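Local coordinates for protein BvnE (Penicillium brevicompactum, PDB 6U9I) that acts as a pinacolase, catalysing a stereoselective semipinacol rearrangement in the assembly of the fungal brevianamides, at residues A[69-72]-A[73-77]; A[26-29]-A[30-33]; A[17-20]-A[21-25]; A[141-144]-A[145-148]. All blocks are in the same frame, centred on the assembly; numbering follows the deposited sequence.

Contact 1: residues A[69-72]-A[73-77]; sequences KTLT and AQMKN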
# COMPACT_ATOMS: atom_id res chain seq x y z
N LYS A 69 7.07 -14.69 -18.29
CA LYS A 69 7.00 -15.89 -19.12
C LYS A 69 6.67 -17.11 -18.27
O LYS A 69 5.88 -17.97 -18.68
CB LYS A 69 8.31 -16.11 -19.86
CG LYS A 69 8.63 -15.06 -20.91
CD LYS A 69 9.88 -15.44 -21.68
CE LYS A 69 10.19 -14.41 -22.75
NZ LYS A 69 11.33 -14.83 -23.60
N THR A 70 7.24 -17.19 -17.07
CA THR A 70 6.91 -18.26 -16.14
C THR A 70 5.48 -18.13 -15.64
O THR A 70 4.71 -19.10 -15.66
CB THR A 70 7.90 -18.24 -14.97
OG1 THR A 70 9.19 -18.63 -15.45
CG2 THR A 70 7.45 -19.19 -13.87
N LEU A 71 5.10 -16.93 -15.18
CA LEU A 71 3.78 -16.73 -14.59
C LEU A 71 2.67 -17.00 -15.59
O LEU A 71 1.69 -17.68 -15.28
CB LEU A 71 3.67 -15.31 -14.03
CG LEU A 71 2.42 -15.03 -13.21
CD1 LEU A 71 2.59 -15.59 -11.82
CD2 LEU A 71 2.17 -13.54 -13.14
N THR A 72 2.81 -16.48 -16.82
CA THR A 72 1.77 -16.68 -17.82
C THR A 72 1.69 -18.13 -18.30
O THR A 72 0.69 -18.50 -18.92
CB THR A 72 1.96 -15.74 -19.02
OG1 THR A 72 3.24 -15.96 -19.63
CG2 THR A 72 1.86 -14.29 -18.57
N ALA A 73 2.72 -18.93 -18.04
CA ALA A 73 2.66 -20.36 -18.35
C ALA A 73 2.00 -21.18 -17.25
O ALA A 73 1.55 -22.30 -17.51
CB ALA A 73 4.05 -20.91 -18.63
N GLN A 74 1.93 -20.65 -16.03
CA GLN A 74 1.43 -21.41 -14.89
C GLN A 74 0.06 -20.98 -14.39
O GLN A 74 -0.49 -21.63 -13.50
CB GLN A 74 2.43 -21.33 -13.73
CG GLN A 74 3.80 -21.86 -14.08
CD GLN A 74 4.81 -21.63 -12.98
OE1 GLN A 74 4.49 -21.05 -11.94
NE2 GLN A 74 6.04 -22.09 -13.20
N MET A 75 -0.49 -19.89 -14.92
CA MET A 75 -1.77 -19.38 -14.44
C MET A 75 -2.67 -19.04 -15.61
O MET A 75 -2.21 -18.72 -16.70
CB MET A 75 -1.57 -18.15 -13.54
CG MET A 75 -0.52 -18.40 -12.46
SD MET A 75 -0.90 -17.58 -10.91
CE MET A 75 -0.95 -15.89 -11.48
N LYS A 76 -3.98 -19.14 -15.36
CA LYS A 76 -5.00 -18.87 -16.35
C LYS A 76 -6.01 -17.89 -15.76
O LYS A 76 -6.14 -17.76 -14.54
CB LYS A 76 -5.74 -20.15 -16.79
CG LYS A 76 -4.86 -21.40 -16.83
CD LYS A 76 -5.11 -22.30 -15.62
CE LYS A 76 -3.92 -23.23 -15.34
NZ LYS A 76 -4.21 -24.15 -14.20
N ASN A 77 -6.74 -17.22 -16.65
CA ASN A 77 -7.85 -16.34 -16.26
C ASN A 77 -7.41 -15.29 -15.25
O ASN A 77 -8.09 -15.02 -14.25
CB ASN A 77 -9.03 -17.16 -15.73
CG ASN A 77 -9.60 -18.06 -16.79
OD1 ASN A 77 -9.71 -17.67 -17.96
ND2 ASN A 77 -9.94 -19.28 -16.41
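The side-chain amide of Gln-74 turns one face to Thr-70, a full turn earlier, at the C-terminal end of helix 61-74. Over that face lie the methyl and the carbonyl oxygen of Thr-70: CG2 sits 3.3 Å from NE2, at the nitrogen end of the amide, and Thr-70 O lies 3.7 Å from CD. Both side chains run alongside each other and point the same way. In Thr-70, chi1 of -69° puts OG1 beside the backbone N, anti to the carbonyl carbon, and leaves CG2 as the branch anti to N, over the amide.

Here the regular i to i+4 bonding fades. Ala-73 N reaches Lys-69 O and Thr-70 O only weakly, so its hydrogen is shared between two carbonyls. Leu-71 O likewise serves two donors, Gln-74 N at 3.1 Å (N-H...O 148°) and, weakly, Met-75 N. The Gln-74 donor stands well above the Leu-71 carbonyl plane, as expected where the last turn tightens, and Met-75 then leaves helical geometry for the extended chain. Thr-72 OG1 turns back to Phe-68 O within the helix.

On the inner side Leu-71 and Met-75 make an apolar pair, and Phe-32 packs on Leu-71 and Thr-72. The Met-75 chain, bent at both chi2 and chi3, crosses the Leu-71 side chain, and its CE meets Leu-71 CD1 at 3.6 Å.

Contact 2: residues A[26-29]-A[30-33]; sequences LSTM and NDFT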
# COMPACT_ATOMS: atom_id res chain seq x y z
N LEU A 26 -2.99 -1.19 -15.91
CA LEU A 26 -3.88 -2.27 -15.50
C LEU A 26 -4.35 -3.08 -16.71
O LEU A 26 -4.40 -4.32 -16.65
CB LEU A 26 -5.10 -1.71 -14.77
CG LEU A 26 -4.99 -1.27 -13.31
CD1 LEU A 26 -6.38 -0.89 -12.81
CD2 LEU A 26 -4.40 -2.36 -12.42
N SER A 27 -4.71 -2.41 -17.80
CA SER A 27 -5.29 -3.14 -18.93
C SER A 27 -4.24 -4.01 -19.61
O SER A 27 -4.54 -5.13 -20.04
CB SER A 27 -5.92 -2.18 -19.93
OG SER A 27 -4.92 -1.51 -20.67
N THR A 28 -2.99 -3.53 -19.69
CA THR A 28 -1.95 -4.37 -20.29
C THR A 28 -1.57 -5.51 -19.36
O THR A 28 -1.20 -6.60 -19.83
CB THR A 28 -0.73 -3.54 -20.68
OG1 THR A 28 -0.19 -2.85 -19.55
CG2 THR A 28 -1.10 -2.50 -21.74
N MET A 29 -1.67 -5.31 -18.04
CA MET A 29 -1.48 -6.45 -17.15
C MET A 29 -2.53 -7.52 -17.41
O MET A 29 -2.21 -8.71 -17.48
CB MET A 29 -1.53 -5.99 -15.68
CG MET A 29 -0.24 -5.29 -15.21
SD MET A 29 1.20 -6.37 -15.21
CE MET A 29 0.97 -7.27 -13.69
N ASN A 30 -3.79 -7.11 -17.59
CA ASN A 30 -4.85 -8.07 -17.86
C ASN A 30 -4.74 -8.71 -19.24
O ASN A 30 -5.31 -9.78 -19.46
CB ASN A 30 -6.20 -7.39 -17.68
CG ASN A 30 -6.54 -7.22 -16.21
OD1 ASN A 30 -6.38 -8.16 -15.42
ND2 ASN A 30 -6.93 -6.02 -15.82
N ASP A 31 -4.02 -8.07 -20.17
CA ASP A 31 -3.71 -8.74 -21.44
C ASP A 31 -2.88 -9.99 -21.20
O ASP A 31 -2.95 -10.94 -22.00
CB ASP A 31 -3.01 -7.76 -22.38
CG ASP A 31 -3.95 -6.70 -22.91
OD1 ASP A 31 -5.18 -6.97 -23.00
OD2 ASP A 31 -3.47 -5.60 -23.24
N PHE A 32 -2.10 -10.01 -20.12
CA PHE A 32 -1.47 -11.23 -19.61
C PHE A 32 -0.61 -11.93 -20.67
O PHE A 32 -0.66 -13.15 -20.84
CB PHE A 32 -2.51 -12.19 -19.03
CG PHE A 32 -1.96 -13.09 -17.95
CD1 PHE A 32 -1.32 -12.55 -16.84
CD2 PHE A 32 -2.10 -14.47 -18.03
CE1 PHE A 32 -0.81 -13.38 -15.84
CE2 PHE A 32 -1.60 -15.31 -17.03
CZ PHE A 32 -0.96 -14.76 -15.94
N THR A 33 0.16 -11.14 -21.41
CA THR A 33 1.29 -11.67 -22.14
C THR A 33 2.54 -11.01 -21.59
O THR A 33 2.47 -9.86 -21.15
CB THR A 33 1.21 -11.41 -23.65
OG1 THR A 33 1.32 -10.00 -23.90
CG2 THR A 33 -0.10 -11.93 -24.24
O HOH W 1 -4.77 -3.11 -23.08
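Asn-30 N closes a regular helical turn on Leu-26 O at 3.0 Å (N-H...O 157°), the last such straight bond of helix 14-31, whose C-terminus is formed here. The Asn-30 side chain leans back beside its own backbone N (chi1 -76°), bringing ND2 alongside the Leu-26 carbonyl, but its polar work is done on the sheet, where OD1 accepts from Leu-80 N of strand 78-82. An alanine here would probably leave the Leu-80 N-H without its acceptor and remove this polar tie between helix end and strand.

Asp-31 N bonds to Ser-27 O at 3.0 Å and more weakly to Thr-28 O. Its carboxylate stays on the solvent side and is tied back through a water, which gives one hydrogen to Asp-31 OD2 at 2.8 Å and the other to Ser-27 OG at 2.9 Å; Ser-27 OG is also bonded to Arg-24 O.

Phe-32, just past the helix, takes a left-handed backbone (phi 56°), its N making a weak bond to Met-29 O at 2.9 Å. That oxygen also lies at the edge of the Phe-32 ring, in its plane, 4.0 Å from CD1. The ring stacks with Phe-78 and touches helix 61-74, while Met-29 runs inward to Phe-68.

Thr-33 then starts the next helix, 34-37, as its N-cap: OG1 takes the hydrogen of Ala-36 N.

Contact 3: residues A[17-20]-A[21-25]; sequences QLIV and SAHRW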
# COMPACT_ATOMS: atom_id res chain seq x y z
N GLN A 17 -4.06 12.60 -17.44
CA GLN A 17 -3.05 11.82 -18.15
C GLN A 17 -2.49 10.71 -17.27
O GLN A 17 -2.28 9.59 -17.74
CB GLN A 17 -1.91 12.72 -18.62
CG GLN A 17 -0.71 11.95 -19.16
CD GLN A 17 -0.99 11.26 -20.49
OE1 GLN A 17 -0.76 11.83 -21.55
NE2 GLN A 17 -1.47 10.02 -20.43
N LEU A 18 -2.23 11.01 -15.99
CA LEU A 18 -1.68 9.98 -15.10
C LEU A 18 -2.71 8.88 -14.84
O LEU A 18 -2.36 7.70 -14.76
CB LEU A 18 -1.20 10.62 -13.79
CG LEU A 18 0.05 11.51 -13.93
CD1 LEU A 18 0.21 12.44 -12.73
CD2 LEU A 18 1.32 10.64 -14.11
N ILE A 19 -3.99 9.26 -14.73
CA ILE A 19 -5.03 8.25 -14.55
C ILE A 19 -5.16 7.37 -15.79
O ILE A 19 -5.28 6.15 -15.68
CB ILE A 19 -6.37 8.94 -14.19
CG1 ILE A 19 -6.26 9.54 -12.78
CG2 ILE A 19 -7.54 7.95 -14.31
CD1 ILE A 19 -7.49 10.31 -12.32
N VAL A 20 -5.09 7.98 -16.99
CA VAL A 20 -5.12 7.20 -18.22
C VAL A 20 -3.94 6.23 -18.28
O VAL A 20 -4.10 5.06 -18.65
CB VAL A 20 -5.14 8.14 -19.44
CG1 VAL A 20 -4.76 7.39 -20.71
CG2 VAL A 20 -6.53 8.78 -19.58
N SER A 21 -2.74 6.69 -17.92
CA SER A 21 -1.60 5.76 -17.96
C SER A 21 -1.67 4.70 -16.87
O SER A 21 -1.20 3.58 -17.09
CB SER A 21 -0.26 6.50 -17.88
OG SER A 21 -0.21 7.54 -18.83
N ALA A 22 -2.24 5.02 -15.70
CA ALA A 22 -2.42 3.98 -14.69
C ALA A 22 -3.44 2.94 -15.15
O ALA A 22 -3.25 1.74 -14.95
CB ALA A 22 -2.86 4.60 -13.36
N HIS A 23 -4.53 3.38 -15.78
CA HIS A 23 -5.48 2.41 -16.28
C HIS A 23 -4.91 1.62 -17.45
O HIS A 23 -5.23 0.44 -17.62
CB HIS A 23 -6.79 3.09 -16.67
CG HIS A 23 -7.67 3.39 -15.49
ND1 HIS A 23 -8.20 2.39 -14.69
CD2 HIS A 23 -8.10 4.56 -14.97
CE1 HIS A 23 -8.92 2.94 -13.73
NE2 HIS A 23 -8.87 4.26 -13.87
N ARG A 24 -4.04 2.25 -18.26
CA ARG A 24 -3.38 1.48 -19.31
C ARG A 24 -2.49 0.40 -18.72
O ARG A 24 -2.42 -0.71 -19.24
CB ARG A 24 -2.57 2.41 -20.22
CG ARG A 24 -1.88 1.67 -21.37
CD ARG A 24 -1.08 2.63 -22.22
NE ARG A 24 -0.08 3.32 -21.41
CZ ARG A 24 0.72 4.28 -21.86
NH1 ARG A 24 1.59 4.85 -21.05
NH2 ARG A 24 0.63 4.67 -23.13
N TRP A 25 -1.79 0.72 -17.62
CA TRP A 25 -0.97 -0.28 -16.95
C TRP A 25 -1.83 -1.46 -16.50
O TRP A 25 -1.44 -2.62 -16.68
CB TRP A 25 -0.22 0.35 -15.78
CG TRP A 25 0.68 -0.60 -15.06
CD1 TRP A 25 1.92 -1.01 -15.45
CD2 TRP A 25 0.40 -1.27 -13.82
NE1 TRP A 25 2.44 -1.89 -14.53
CE2 TRP A 25 1.53 -2.07 -13.52
CE3 TRP A 25 -0.68 -1.28 -12.92
CZ2 TRP A 25 1.61 -2.87 -12.37
CZ3 TRP A 25 -0.60 -2.07 -11.78
CH2 TRP A 25 0.54 -2.85 -11.52
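Ser-21, buried, and Gln-17, nearer the surface, meet one turn apart on helix 14-31, the long amphipathic helix that lies across the curved sheet, an arrangement consistent with the NTF2-like, SnoaL-type alpha+beta fold. Ser-21 N bonds to Gln-17 O at 2.9 Å, nearly straight at 159°. The Gln-17 chain, bent at chi2 (70°), curls its amide forward so that NE2 comes to 3.2 Å from Ser-21 OG; the hydroxyl is hydrogen-bonded to Gly-126 O.

One step on, the packing is tight: Ala-22 N donates to Leu-18 O at 2.8 Å, and the small Ala-22 CB sits 3.4 Å from the same oxygen, pressed on Val-97 and Leu-120. Leu-18 and the indole of Trp-25 carry this apolar face along strands 96-107 and 110-122.

The other flank is more open to solvent. Here Ile-19 and His-23 run side by side, sharing a backbone bond from His-23 N to Ile-19 O at 2.9 Å, and the exposed imidazole leans on Pro-88. The touching branch is the Ile-19 methyl, held anti to its own backbone N: CG2 lies 3.5 Å from His-23 CD2.

Contact 4: residues A[141-144]-A[145-148]; sequences CVKF and AERQ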
# COMPACT_ATOMS: atom_id res chain seq x y z
N CYS A 141 1.37 -14.44 0.04
CA CYS A 141 2.51 -14.81 -0.81
C CYS A 141 3.19 -16.07 -0.29
O CYS A 141 3.50 -17.00 -1.06
CB CYS A 141 3.50 -13.65 -0.83
SG CYS A 141 3.04 -12.38 -2.01
N VAL A 142 3.46 -16.10 1.01
CA VAL A 142 4.15 -17.23 1.63
C VAL A 142 3.27 -18.47 1.60
O VAL A 142 3.73 -19.57 1.26
CB VAL A 142 4.55 -16.87 3.07
CG1 VAL A 142 5.18 -18.06 3.76
CG2 VAL A 142 5.51 -15.68 3.08
N LYS A 143 1.99 -18.31 1.93
CA LYS A 143 1.08 -19.45 1.90
C LYS A 143 0.91 -19.99 0.49
O LYS A 143 0.83 -21.21 0.29
CB LYS A 143 -0.27 -19.05 2.49
CG LYS A 143 -0.23 -18.80 3.99
CD LYS A 143 -1.62 -18.83 4.57
CE LYS A 143 -1.64 -18.38 6.02
NZ LYS A 143 -0.34 -18.59 6.71
N PHE A 144 0.87 -19.10 -0.51
CA PHE A 144 0.73 -19.59 -1.88
C PHE A 144 1.98 -20.33 -2.34
O PHE A 144 1.87 -21.31 -3.09
CB PHE A 144 0.40 -18.44 -2.83
CG PHE A 144 0.10 -18.89 -4.24
CD1 PHE A 144 -1.17 -19.35 -4.57
CD2 PHE A 144 1.07 -18.85 -5.22
CE1 PHE A 144 -1.46 -19.77 -5.86
CE2 PHE A 144 0.80 -19.26 -6.51
CZ PHE A 144 -0.47 -19.73 -6.83
N ALA A 145 3.16 -19.90 -1.90
CA ALA A 145 4.37 -20.65 -2.19
C ALA A 145 4.30 -22.05 -1.59
O ALA A 145 4.67 -23.04 -2.25
CB ALA A 145 5.60 -19.90 -1.68
N GLU A 146 3.82 -22.16 -0.35
CA GLU A 146 3.61 -23.46 0.27
C GLU A 146 2.64 -24.32 -0.54
O GLU A 146 2.93 -25.48 -0.83
CB GLU A 146 3.09 -23.28 1.70
CG GLU A 146 4.02 -22.51 2.63
CD GLU A 146 3.32 -22.05 3.91
OE1 GLU A 146 3.99 -21.42 4.76
OE2 GLU A 146 2.11 -22.33 4.07
N ARG A 147 1.48 -23.75 -0.89
CA ARG A 147 0.48 -24.51 -1.65
C ARG A 147 1.02 -25.00 -2.98
O ARG A 147 0.64 -26.08 -3.44
CB ARG A 147 -0.77 -23.66 -1.90
CG ARG A 147 -1.60 -23.36 -0.68
CD ARG A 147 -2.61 -22.27 -1.01
NE ARG A 147 -3.40 -22.63 -2.18
CZ ARG A 147 -4.06 -21.76 -2.94
NH1 ARG A 147 -4.01 -20.47 -2.66
NH2 ARG A 147 -4.76 -22.19 -3.98
N GLN A 148 1.91 -24.23 -3.59
CA GLN A 148 2.48 -24.59 -4.86
C GLN A 148 3.50 -25.69 -4.68
O GLN A 148 3.50 -26.63 -5.46
CB GLN A 148 3.07 -23.38 -5.60
CG GLN A 148 2.08 -22.57 -6.43
CD GLN A 148 2.72 -21.95 -7.66
OE1 GLN A 148 3.81 -21.38 -7.56
NE2 GLN A 148 2.06 -22.08 -8.83
O HOH W 2 2.65 -19.37 6.75
O HOH W 3 -0.61 -22.77 2.73
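Phe-144 is held between two later side chains of its own helix, Arg-147 and Gln-148. Arg-147 comes to the ring edge: NH1 lies near the ring plane, 3.6 Å from CD1, while CD1 in turn sits over a face of the guanidinium, the two planes being 90° apart. NH2, gripped by the carbonyls of Leu-111 and Cys-109, steadies that pose. From another direction Gln-148 crosses the ring with its amide only 27° from the ring plane, its CD 3.5 Å from Phe-144 CE2. Tyr-112 adds an edge-to-face contact. A serine in place of the phenylalanine would probably open a gap between the helix and Tyr-112 and set the Gln-148 amide free to turn.

Ala-145 is exposed; its N bonds to Cys-141 O at 3.0 Å, and its CB rests 3.5 Å from Val-142 O.

Lys-143 works on the wet side. Its carbonyl takes Arg-147 N at 2.9 Å and also a water that reaches Glu-146 OE2, whereas its NZ pairs with Asp-139 in a salt bridge. Val-142 packs on Asp-139 of the second subunit.

This is an amphipathic C-terminal helix, 138-150, held to the body by the Phe-144 ring and the Arg-147 guanidinium, Lys-143 and Glu-146 on the solvent side.

Contacts 2 and 3 follow one another on helix 14-31 and are partly buried, with apolar faces against the sheet; contacts 1 and 4 are surface contacts on two other helices. Contact 3 shows mid-helix bonding, short and straight, as does contact 4, whereas contacts 1 and 2 each mark a helix end, where weaker and shared bonds take over. Those two ends meet: the Phe-32 ring approaches Met-75 O, with CE2 3.5 Å away, so 30-33 and 73-77 pack together. Contact 4 just brushes contact 1 through the amides of Gln-148 and Gln-74. Contacts 3 and 4 lie farthest apart, centres about 31 Å, and contact 4 alone touches the second subunit.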